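Local coordinates for uncharacterized protein (Bacteroides ovatus, PDB 4DQA), which is of unknown function but probably binds carbohydrate, pairing an E-set-like N-terminal domain with a concanavalin A-like lectin/glucanase domain, at residues E15-V20 with Y130-K135; Q42-Y47 with S117-T122; E166-V171 with K282-R287. One frame throughout, in Å; residues are numbered along the deposited sequence.

Interaction 1: residues E15-V20 with Y130-K135; sequences EYNFSV and YFFFSK
Y16 and F132 make the shortest backbone bond here, with F132 N 2.7 Å from Y16 O. Y16 N gives its proton to Y130 O, F18 N to F132 O, S134 N to F18 O and V20 N to S134 O. The strands run parallel, and E15 to S19 pair one for one with Y130 to S134.

On one face lie Y16, F18, F131 and F133. Y16 and F131 share a first torsion with CG anti to the carbonyl carbon (-72° and -60°), which sends both rings the same way. Their planes differ by 13°, but they are slid apart and barely overlap, with Y16 CD1 3.7 Å from F131 CE1. F18 meets two rings. Its CE2 lies edge to edge with F131 CD1 at 3.8 Å, and its CD2 is 3.5 Å from F133 CE2.

On the opposite face, the carboxylate of E15 stands at the edge of the F132 ring, while OE2 bonds to Y58 OH. N17 OD1 lies alongside F132 CB, at 3.7 Å.

A first strand split between the two sheets, its second half (15-19) pairing in parallel with the last strand of the domain (128-135), recalls the A'-G pairing of immunoglobulin-like and E-set sandwiches.

Interaction 2: residues Q42-Y47 with S117-T122; sequences QVDVSY and SSSVST
The D44 carboxylate lies near the S119 hydroxyl, with D44 OD2 3.8 Å from S119 OG, and S118 OG touches D44 CB. D44 OD1 accepts from Q42 NE2 at 2.8 Å, through the syn lone pair, and lies close to the plane of the Q42 amide. The amide and carboxylate planes are nevertheless turned nearly at right angles to each other. At the other oxygen, OD2, a water makes a weak bond. The same water bonds to S118 OG at 2.8 Å and so links the two segments.

S119 OG sits beside the D44 backbone, oblique to the carboxylate. It accepts from D44 N at 2.9 Å, and the bond is nearly straight, at 175°. With its OG anti to the carbonyl carbon (chi1 -67°), S119 brings the hydroxyl to this N-H.

S117 OG is held by three bonds. It donates to D44 O at 2.7 Å, and it accepts from S119 N and V120 N. The backbone N and C=O of D44 are thus both taken by serine hydroxyls. The apolar side of the contact is small: V43 CG1 meets V120 CG2 at 3.9 Å, crossing at about a right angle. V9 of strand 8-10 touches both valines.

The bonds from S119 N and V120 N to S117 OG make an ST turn within an ST motif. It lies where the chain leaves strand 107-117, before strand 121-122 joins the other sheet of the N-terminal domain.

Interaction 3: residues E166-V171 with K282-R287; sequences EALINV and KMSEVR
E166 OE2 is gripped by R287 NH1 and by the indole NE1 of W289. The R287 bond, at 2.9 Å, is a salt bridge, though weak as a hydrogen bond. OE2 approaches the guanidinium at its edge, and the carboxylate is turned 86° from that plane. E166 CG lies between the backbone N and the carbonyl carbon (chi1 61°), and the extended chain beyond it carries the acid across to R287. The aliphatic part of R287 packs on the chain of this acid, its CB 3.8 Å from E166 CG.

R287 NH2 donates to E285 OE1 at 2.7 Å, in the guanidinium plane and to the anti lone pair, and also to N301 O. E285 also bonds to Y315 OH and forms a salt bridge with K317. The buried arginine thus lies between two carboxylates, which probably favours its charged state.

The backbones pair antiparallel. E166 with R287, L168 with S284 and N170 with K282 each exchange two hydrogen bonds. The register slips by one residue between the first two pairs, a beta bulge, where A167 lies opposite E285 and V286. E285 has a positive phi of 55°, and the chain turns a corner there. A167 CB touches V286 CG2 at 4.0 Å. L168 CD1 reaches S284 OG (3.8 Å) and lies alongside E285 CG (3.9 Å).

Strand 163-171 is flanked by strand 223-231, its other partner in the sheet. Strand 282-289 also pairs with strands 141-146 and 312-316, forming a G1 bulge at E285 and V286 against the latter. M283 and V286 touch I266 of strand 264-266, which belongs to the facing sheet of the lectin-like domain.

In the fold
Interaction 1 opens near the N terminus with 15-20 and closes with 130-135, enclosing most of the N-terminal domain. Interaction 2 is nested inside that loop. It joins 42-47 to 117-122, shortly before the chain enters strand 128-135. Both reach the same mixed sheet, but their centres lie about 26 Å apart, in different parts of it. Interaction 3 follows in series, after the chain has passed into the lectin-like domain. It joins 166-171 to 282-287 across a long, strand-rich excursion. Its centre is about 31 Å from that of interaction 1 and about 56 Å from that of interaction 2. No two contacts cross along the chain.

Interaction 1: residues E15-V20 with Y130-K135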
loop_
_atom_site.group_PDB
_atom_site.type_symbol
_atom_site.label_atom_id
_atom_site.label_comp_id
_atom_site.label_asym_id
_atom_site.label_seq_id
_atom_site.Cartn_x
_atom_site.Cartn_y
_atom_site.Cartn_z
ATOM N N GLU A 15 0.208 25.747 8.742
ATOM C CA GLU A 15 0.105 24.281 8.738
ATOM C C GLU A 15 0.342 23.611 10.095
ATOM O O GLU A 15 1.242 23.998 10.842
ATOM C CB GLU A 15 1.124 23.690 7.750
ATOM C CG GLU A 15 1.075 24.281 6.361
ATOM C CD GLU A 15 1.934 23.514 5.377
ATOM O OE1 GLU A 15 2.835 22.754 5.804
ATOM O OE2 GLU A 15 1.699 23.677 4.166
ATOM N N TYR A 16 -0.457 22.582 10.377
ATOM C CA TYR A 16 -0.307 21.752 11.583
ATOM C C TYR A 16 -0.417 20.271 11.241
ATOM O O TYR A 16 -1.192 19.894 10.375
ATOM C CB TYR A 16 -1.393 22.102 12.603
ATOM C CG TYR A 16 -1.179 23.442 13.244
ATOM C CD1 TYR A 16 -1.706 24.594 12.679
ATOM C CD2 TYR A 16 -0.420 23.565 14.407
ATOM C CE1 TYR A 16 -1.503 25.840 13.264
ATOM C CE2 TYR A 16 -0.206 24.802 14.998
ATOM C CZ TYR A 16 -0.748 25.934 14.422
ATOM O OH TYR A 16 -0.530 27.161 15.014
ATOM N N ASN A 17 0.354 19.438 11.926
ATOM C CA ASN A 17 0.391 18.002 11.666
ATOM C C ASN A 17 -0.026 17.196 12.881
ATOM O O ASN A 17 0.468 17.425 13.983
ATOM C CB ASN A 17 1.793 17.570 11.237
ATOM C CG ASN A 17 2.212 18.201 9.925
ATOM O OD1 ASN A 17 1.962 17.652 8.853
ATOM N ND2 ASN A 17 2.844 19.365 10.003
ATOM N N PHE A 18 -0.930 16.243 12.666
ATOM C CA PHE A 18 -1.446 15.383 13.724
ATOM C C PHE A 18 -1.339 13.937 13.280
ATOM O O PHE A 18 -1.383 13.641 12.090
ATOM C CB PHE A 18 -2.907 15.698 14.037
ATOM C CG PHE A 18 -3.144 17.102 14.491
ATOM C CD1 PHE A 18 -2.672 17.542 15.716
ATOM C CD2 PHE A 18 -3.860 17.985 13.700
ATOM C CE1 PHE A 18 -2.904 18.845 16.133
ATOM C CE2 PHE A 18 -4.096 19.279 14.120
ATOM C CZ PHE A 18 -3.615 19.710 15.331
ATOM N N SER A 19 -1.215 13.038 14.246
ATOM C CA SER A 19 -1.143 11.613 13.972
ATOM C C SER A 19 -2.429 10.978 14.476
ATOM O O SER A 19 -2.881 11.280 15.584
ATOM C CB SER A 19 0.064 11.010 14.691
ATOM O OG SER A 19 0.111 9.606 14.511
ATOM N N VAL A 20 -3.039 10.131 13.655
ATOM C CA VAL A 20 -4.227 9.398 14.075
ATOM C C VAL A 20 -3.775 8.066 14.660
ATOM O O VAL A 20 -3.406 7.145 13.930
ATOM C CB VAL A 20 -5.204 9.194 12.904
ATOM C CG1 VAL A 20 -6.432 8.408 13.356
ATOM C CG2 VAL A 20 -5.622 10.553 12.341
ATOM N N TYR A 130 -4.220 24.913 7.368
ATOM C CA TYR A 130 -4.227 23.521 6.925
ATOM C C TYR A 130 -3.855 22.597 8.070
ATOM O O TYR A 130 -2.817 22.766 8.709
ATOM C CB TYR A 130 -3.241 23.316 5.772
ATOM C CG TYR A 130 -3.511 24.147 4.545
ATOM C CD1 TYR A 130 -3.080 25.469 4.464
ATOM C CD2 TYR A 130 -4.171 23.615 3.454
ATOM C CE1 TYR A 130 -3.316 26.229 3.356
ATOM C CE2 TYR A 130 -4.396 24.370 2.329
ATOM C CZ TYR A 130 -3.986 25.689 2.293
ATOM O OH TYR A 130 -4.222 26.470 1.168
ATOM N N PHE A 131 -4.742 21.667 8.374
ATOM C CA PHE A 131 -4.500 20.692 9.416
ATOM C C PHE A 131 -4.363 19.327 8.762
ATOM O O PHE A 131 -5.263 18.873 8.083
ATOM C CB PHE A 131 -5.654 20.715 10.407
ATOM C CG PHE A 131 -5.824 22.061 11.069
ATOM C CD1 PHE A 131 -5.110 22.380 12.226
ATOM C CD2 PHE A 131 -6.626 23.018 10.498
ATOM C CE1 PHE A 131 -5.252 23.635 12.821
ATOM C CE2 PHE A 131 -6.769 24.276 11.091
ATOM C CZ PHE A 131 -6.070 24.580 12.241
ATOM N N PHE A 132 -3.215 18.702 8.965
ATOM C CA PHE A 132 -2.889 17.456 8.294
ATOM C C PHE A 132 -2.960 16.304 9.288
ATOM O O PHE A 132 -2.590 16.430 10.467
ATOM C CB PHE A 132 -1.500 17.548 7.686
ATOM C CG PHE A 132 -1.378 18.592 6.626
ATOM C CD1 PHE A 132 -1.854 18.357 5.357
ATOM C CD2 PHE A 132 -0.778 19.808 6.888
ATOM C CE1 PHE A 132 -1.735 19.303 4.370
ATOM C CE2 PHE A 132 -0.657 20.762 5.907
ATOM C CZ PHE A 132 -1.141 20.515 4.640
ATOM N N PHE A 133 -3.464 15.173 8.806
ATOM C CA PHE A 133 -3.653 13.995 9.649
ATOM C C PHE A 133 -3.068 12.802 8.923
ATOM O O PHE A 133 -3.433 12.507 7.784
ATOM C CB PHE A 133 -5.138 13.775 9.919
ATOM C CG PHE A 133 -5.812 14.948 10.534
ATOM C CD1 PHE A 133 -6.268 15.997 9.734
ATOM C CD2 PHE A 133 -5.972 15.045 11.907
ATOM C CE1 PHE A 133 -6.879 17.101 10.299
ATOM C CE2 PHE A 133 -6.583 16.156 12.467
ATOM C CZ PHE A 133 -7.028 17.180 11.663
ATOM N N SER A 134 -2.116 12.135 9.561
ATOM C CA SER A 134 -1.520 10.962 8.962
ATOM C C SER A 134 -2.115 9.728 9.628
ATOM O O SER A 134 -2.361 9.704 10.842
ATOM C CB SER A 134 -0.008 10.998 9.128
ATOM O OG SER A 134 0.350 11.250 10.477
ATOM N N LYS A 135 -2.402 8.716 8.824
ATOM C CA LYS A 135 -2.880 7.472 9.390
ATOM C C LYS A 135 -2.069 6.338 8.798
ATOM O O LYS A 135 -2.274 5.952 7.655
ATOM C CB LYS A 135 -4.352 7.261 9.145
ATOM C CG LYS A 135 -4.900 6.186 10.066
ATOM C CD LYS A 135 -6.402 6.036 9.949
ATOM C CE LYS A 135 -6.912 4.962 10.896
ATOM N NZ LYS A 135 -8.387 4.790 10.809
HETATM O O HOH W 1 0.830 9.033 12.228
#

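Interaction 2: residues Q42-Y47 with S117-T122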
loop_
_atom_site.group_PDB
_atom_site.type_symbol
_atom_site.label_atom_id
_atom_site.label_comp_id
_atom_site.label_asym_id
_atom_site.label_seq_id
_atom_site.Cartn_x
_atom_site.Cartn_y
_atom_site.Cartn_z
ATOM N N GLN A 42 -13.754 45.868 18.493
ATOM C CA GLN A 42 -13.821 44.431 18.342
ATOM C C GLN A 42 -13.920 44.092 16.865
ATOM O O GLN A 42 -14.668 44.722 16.120
ATOM C CB GLN A 42 -15.034 43.899 19.094
ATOM C CG GLN A 42 -15.284 42.404 18.932
ATOM C CD GLN A 42 -16.400 41.927 19.844
ATOM O OE1 GLN A 42 -16.362 42.158 21.054
ATOM N NE2 GLN A 42 -17.409 41.289 19.273
ATOM N N VAL A 43 -13.157 43.084 16.449
ATOM C CA VAL A 43 -13.217 42.571 15.096
ATOM C C VAL A 43 -13.849 41.184 15.141
ATOM O O VAL A 43 -13.374 40.284 15.851
ATOM C CB VAL A 43 -11.815 42.474 14.480
ATOM C CG1 VAL A 43 -11.809 41.638 13.208
ATOM C CG2 VAL A 43 -11.286 43.884 14.207
ATOM N N ASP A 44 -14.937 41.016 14.400
ATOM C CA ASP A 44 -15.657 39.764 14.397
ATOM C C ASP A 44 -15.189 38.864 13.272
ATOM O O ASP A 44 -14.896 39.325 12.168
ATOM C CB ASP A 44 -17.146 40.021 14.270
ATOM C CG ASP A 44 -17.687 40.794 15.452
ATOM O OD1 ASP A 44 -17.417 40.347 16.595
ATOM O OD2 ASP A 44 -18.349 41.843 15.247
ATOM N N VAL A 45 -15.085 37.575 13.568
ATOM C CA VAL A 45 -14.634 36.606 12.567
ATOM C C VAL A 45 -15.525 35.386 12.558
ATOM O O VAL A 45 -16.341 35.164 13.466
ATOM C CB VAL A 45 -13.161 36.174 12.790
ATOM C CG1 VAL A 45 -12.210 37.369 12.741
ATOM C CG2 VAL A 45 -13.001 35.388 14.103
ATOM N N SER A 46 -15.408 34.602 11.504
ATOM C CA SER A 46 -16.082 33.319 11.472
ATOM C C SER A 46 -15.292 32.357 10.623
ATOM O O SER A 46 -14.343 32.751 9.938
ATOM C CB SER A 46 -17.509 33.437 10.958
ATOM O OG SER A 46 -17.534 33.721 9.557
ATOM N N TYR A 47 -15.685 31.100 10.663
ATOM C CA TYR A 47 -14.917 30.050 10.015
ATOM C C TYR A 47 -15.784 29.126 9.192
ATOM O O TYR A 47 -16.982 28.949 9.451
ATOM C CB TYR A 47 -14.167 29.230 11.077
ATOM C CG TYR A 47 -13.248 30.064 11.937
ATOM C CD1 TYR A 47 -11.992 30.442 11.469
ATOM C CD2 TYR A 47 -13.622 30.497 13.205
ATOM C CE1 TYR A 47 -11.156 31.222 12.224
ATOM C CE2 TYR A 47 -12.774 31.269 13.978
ATOM C CZ TYR A 47 -11.541 31.630 13.478
ATOM O OH TYR A 47 -10.696 32.404 14.255
ATOM N N SER A 117 -14.406 37.519 7.845
ATOM C CA SER A 117 -14.702 38.558 8.805
ATOM C C SER A 117 -15.798 39.465 8.285
ATOM O O SER A 117 -15.790 39.846 7.121
ATOM C CB SER A 117 -13.458 39.411 9.107
ATOM O OG SER A 117 -13.748 40.455 10.039
ATOM N N SER A 118 -16.731 39.797 9.163
ATOM C CA SER A 118 -17.754 40.772 8.826
ATOM C C SER A 118 -17.311 42.190 9.168
ATOM O O SER A 118 -18.036 43.159 8.905
ATOM C CB SER A 118 -19.065 40.428 9.540
ATOM O OG SER A 118 -18.902 40.433 10.963
ATOM N N SER A 119 -16.126 42.332 9.755
ATOM C CA SER A 119 -15.614 43.615 10.235
ATOM C C SER A 119 -14.554 44.195 9.319
ATOM O O SER A 119 -14.537 45.415 9.062
ATOM C CB SER A 119 -14.978 43.457 11.629
ATOM O OG SER A 119 -15.926 43.133 12.620
ATOM N N VAL A 120 -13.613 43.351 8.911
ATOM C CA VAL A 120 -12.502 43.772 8.076
ATOM C C VAL A 120 -12.252 42.748 6.976
ATOM O O VAL A 120 -12.940 41.727 6.895
ATOM C CB VAL A 120 -11.214 43.939 8.894
ATOM C CG1 VAL A 120 -11.391 44.992 9.969
ATOM C CG2 VAL A 120 -10.806 42.619 9.526
ATOM N N SER A 121 -11.247 43.013 6.150
ATOM C CA SER A 121 -10.856 42.090 5.081
ATOM C C SER A 121 -9.950 40.980 5.578
ATOM O O SER A 121 -9.248 41.139 6.566
ATOM C CB SER A 121 -10.114 42.859 3.985
ATOM O OG SER A 121 -11.024 43.655 3.255
ATOM N N THR A 122 -9.953 39.848 4.883
ATOM C CA THR A 122 -8.948 38.837 5.147
ATOM C C THR A 122 -7.886 38.898 4.059
ATOM O O THR A 122 -8.112 39.467 2.986
ATOM C CB THR A 122 -9.548 37.434 5.180
ATOM O OG1 THR A 122 -9.982 37.078 3.867
ATOM C CG2 THR A 122 -10.715 37.368 6.141
HETATM O O HOH W 2 -19.242 42.899 12.199
#

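Interaction 3: residues E166-V171 with K282-R287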
loop_
_atom_site.group_PDB
_atom_site.type_symbol
_atom_site.label_atom_id
_atom_site.label_comp_id
_atom_site.label_asym_id
_atom_site.label_seq_id
_atom_site.Cartn_x
_atom_site.Cartn_y
_atom_site.Cartn_z
ATOM N N GLU A 166 4.241 -10.595 -7.588
ATOM C CA GLU A 166 4.892 -9.885 -6.478
ATOM C C GLU A 166 4.424 -10.422 -5.144
ATOM O O GLU A 166 3.344 -10.994 -5.032
ATOM C CB GLU A 166 4.730 -8.368 -6.523
ATOM C CG GLU A 166 3.303 -7.909 -6.465
ATOM C CD GLU A 166 3.149 -6.395 -6.402
ATOM O OE1 GLU A 166 4.049 -5.727 -5.864
ATOM O OE2 GLU A 166 2.094 -5.866 -6.848
ATOM N N ALA A 167 5.275 -10.272 -4.141
ATOM C CA ALA A 167 4.946 -10.686 -2.773
ATOM C C ALA A 167 5.910 -10.063 -1.799
ATOM O O ALA A 167 7.069 -9.766 -2.136
ATOM C CB ALA A 167 5.037 -12.177 -2.636
ATOM N N LEU A 168 5.454 -9.916 -0.560
ATOM C CA LEU A 168 6.349 -9.734 0.588
ATOM C C LEU A 168 6.647 -11.129 1.123
ATOM O O LEU A 168 5.726 -11.938 1.348
ATOM C CB LEU A 168 5.699 -8.904 1.693
ATOM C CG LEU A 168 5.435 -7.456 1.330
ATOM C CD1 LEU A 168 4.370 -6.839 2.256
ATOM C CD2 LEU A 168 6.707 -6.621 1.343
ATOM N N ILE A 169 7.931 -11.417 1.335
ATOM C CA ILE A 169 8.363 -12.722 1.834
ATOM C C ILE A 169 9.354 -12.568 2.969
ATOM O O ILE A 169 10.081 -11.594 3.089
ATOM C CB ILE A 169 9.004 -13.609 0.727
ATOM C CG1 ILE A 169 10.322 -13.005 0.243
ATOM C CG2 ILE A 169 8.010 -13.804 -0.405
ATOM C CD1 ILE A 169 11.082 -13.944 -0.681
ATOM N N ASN A 170 9.353 -13.590 3.821
ATOM C CA ASN A 170 10.274 -13.691 4.940
ATOM C C ASN A 170 10.611 -15.155 5.096
ATOM O O ASN A 170 9.764 -15.969 5.460
ATOM C CB ASN A 170 9.632 -13.138 6.210
ATOM C CG ASN A 170 10.600 -13.060 7.362
ATOM O OD1 ASN A 170 11.424 -13.947 7.541
ATOM N ND2 ASN A 170 10.535 -11.976 8.128
ATOM N N VAL A 171 11.852 -15.501 4.775
ATOM C CA VAL A 171 12.265 -16.893 4.709
ATOM C C VAL A 171 12.759 -17.405 6.062
ATOM O O VAL A 171 13.635 -16.792 6.688
ATOM C CB VAL A 171 13.410 -17.040 3.687
ATOM C CG1 VAL A 171 13.835 -18.483 3.560
ATOM C CG2 VAL A 171 12.984 -16.517 2.337
ATOM N N LYS A 282 7.126 -16.960 5.699
ATOM C CA LYS A 282 5.864 -16.253 5.649
ATOM C C LYS A 282 5.742 -15.448 4.370
ATOM O O LYS A 282 6.749 -14.995 3.806
ATOM C CB LYS A 282 5.723 -15.322 6.845
ATOM C CG LYS A 282 5.710 -16.024 8.186
ATOM C CD LYS A 282 5.650 -14.978 9.299
ATOM C CE LYS A 282 5.691 -15.553 10.680
ATOM N NZ LYS A 282 7.056 -16.097 10.966
HETATM N N MSE A 283 4.508 -15.240 3.923
HETATM C CA MSE A 283 4.234 -14.372 2.797
HETATM C C MSE A 283 3.109 -13.421 3.158
HETATM O O MSE A 283 2.255 -13.716 3.986
HETATM C CB MSE A 283 3.816 -15.129 1.533
HETATM C CG MSE A 283 4.836 -16.164 1.102
HETATM SE SE MSE A 283 4.467 -16.695 -0.738
HETATM C CE MSE A 283 5.300 -18.446 -0.718
ATOM N N SER A 284 3.111 -12.304 2.464
ATOM C CA SER A 284 2.091 -11.271 2.613
ATOM C C SER A 284 1.947 -10.565 1.287
ATOM O O SER A 284 2.895 -10.451 0.515
ATOM C CB SER A 284 2.532 -10.310 3.700
ATOM O OG SER A 284 1.710 -9.144 3.790
ATOM N N GLU A 285 0.756 -10.051 0.997
ATOM C CA GLU A 285 0.564 -9.191 -0.180
ATOM C C GLU A 285 1.036 -9.865 -1.465
ATOM O O GLU A 285 1.782 -9.288 -2.278
ATOM C CB GLU A 285 1.242 -7.835 0.001
ATOM C CG GLU A 285 0.689 -7.024 1.123
ATOM C CD GLU A 285 -0.759 -6.637 0.887
ATOM O OE1 GLU A 285 -1.043 -6.027 -0.168
ATOM O OE2 GLU A 285 -1.629 -6.984 1.725
ATOM N N VAL A 286 0.553 -11.079 -1.646
ATOM C CA VAL A 286 0.872 -11.890 -2.828
ATOM C C VAL A 286 -0.055 -11.523 -3.973
ATOM O O VAL A 286 -1.277 -11.546 -3.809
ATOM C CB VAL A 286 0.690 -13.375 -2.501
ATOM C CG1 VAL A 286 0.919 -14.247 -3.720
ATOM C CG2 VAL A 286 1.598 -13.802 -1.357
ATOM N N ARG A 287 0.510 -11.137 -5.113
ATOM C CA ARG A 287 -0.296 -10.666 -6.243
ATOM C C ARG A 287 0.183 -11.178 -7.565
ATOM O O ARG A 287 1.377 -11.336 -7.785
ATOM C CB ARG A 287 -0.306 -9.138 -6.311
ATOM C CG ARG A 287 -0.562 -8.460 -4.970
ATOM C CD ARG A 287 -0.481 -6.941 -5.113
ATOM N NE ARG A 287 -0.438 -6.321 -3.788
ATOM C CZ ARG A 287 0.284 -5.265 -3.472
ATOM N NH1 ARG A 287 1.033 -4.656 -4.382
ATOM N NH2 ARG A 287 0.248 -4.794 -2.236
HETATM O O HOH W 3 3.605 -3.114 -5.107
HETATM O O HOH W 4 9.265 -16.199 8.383
#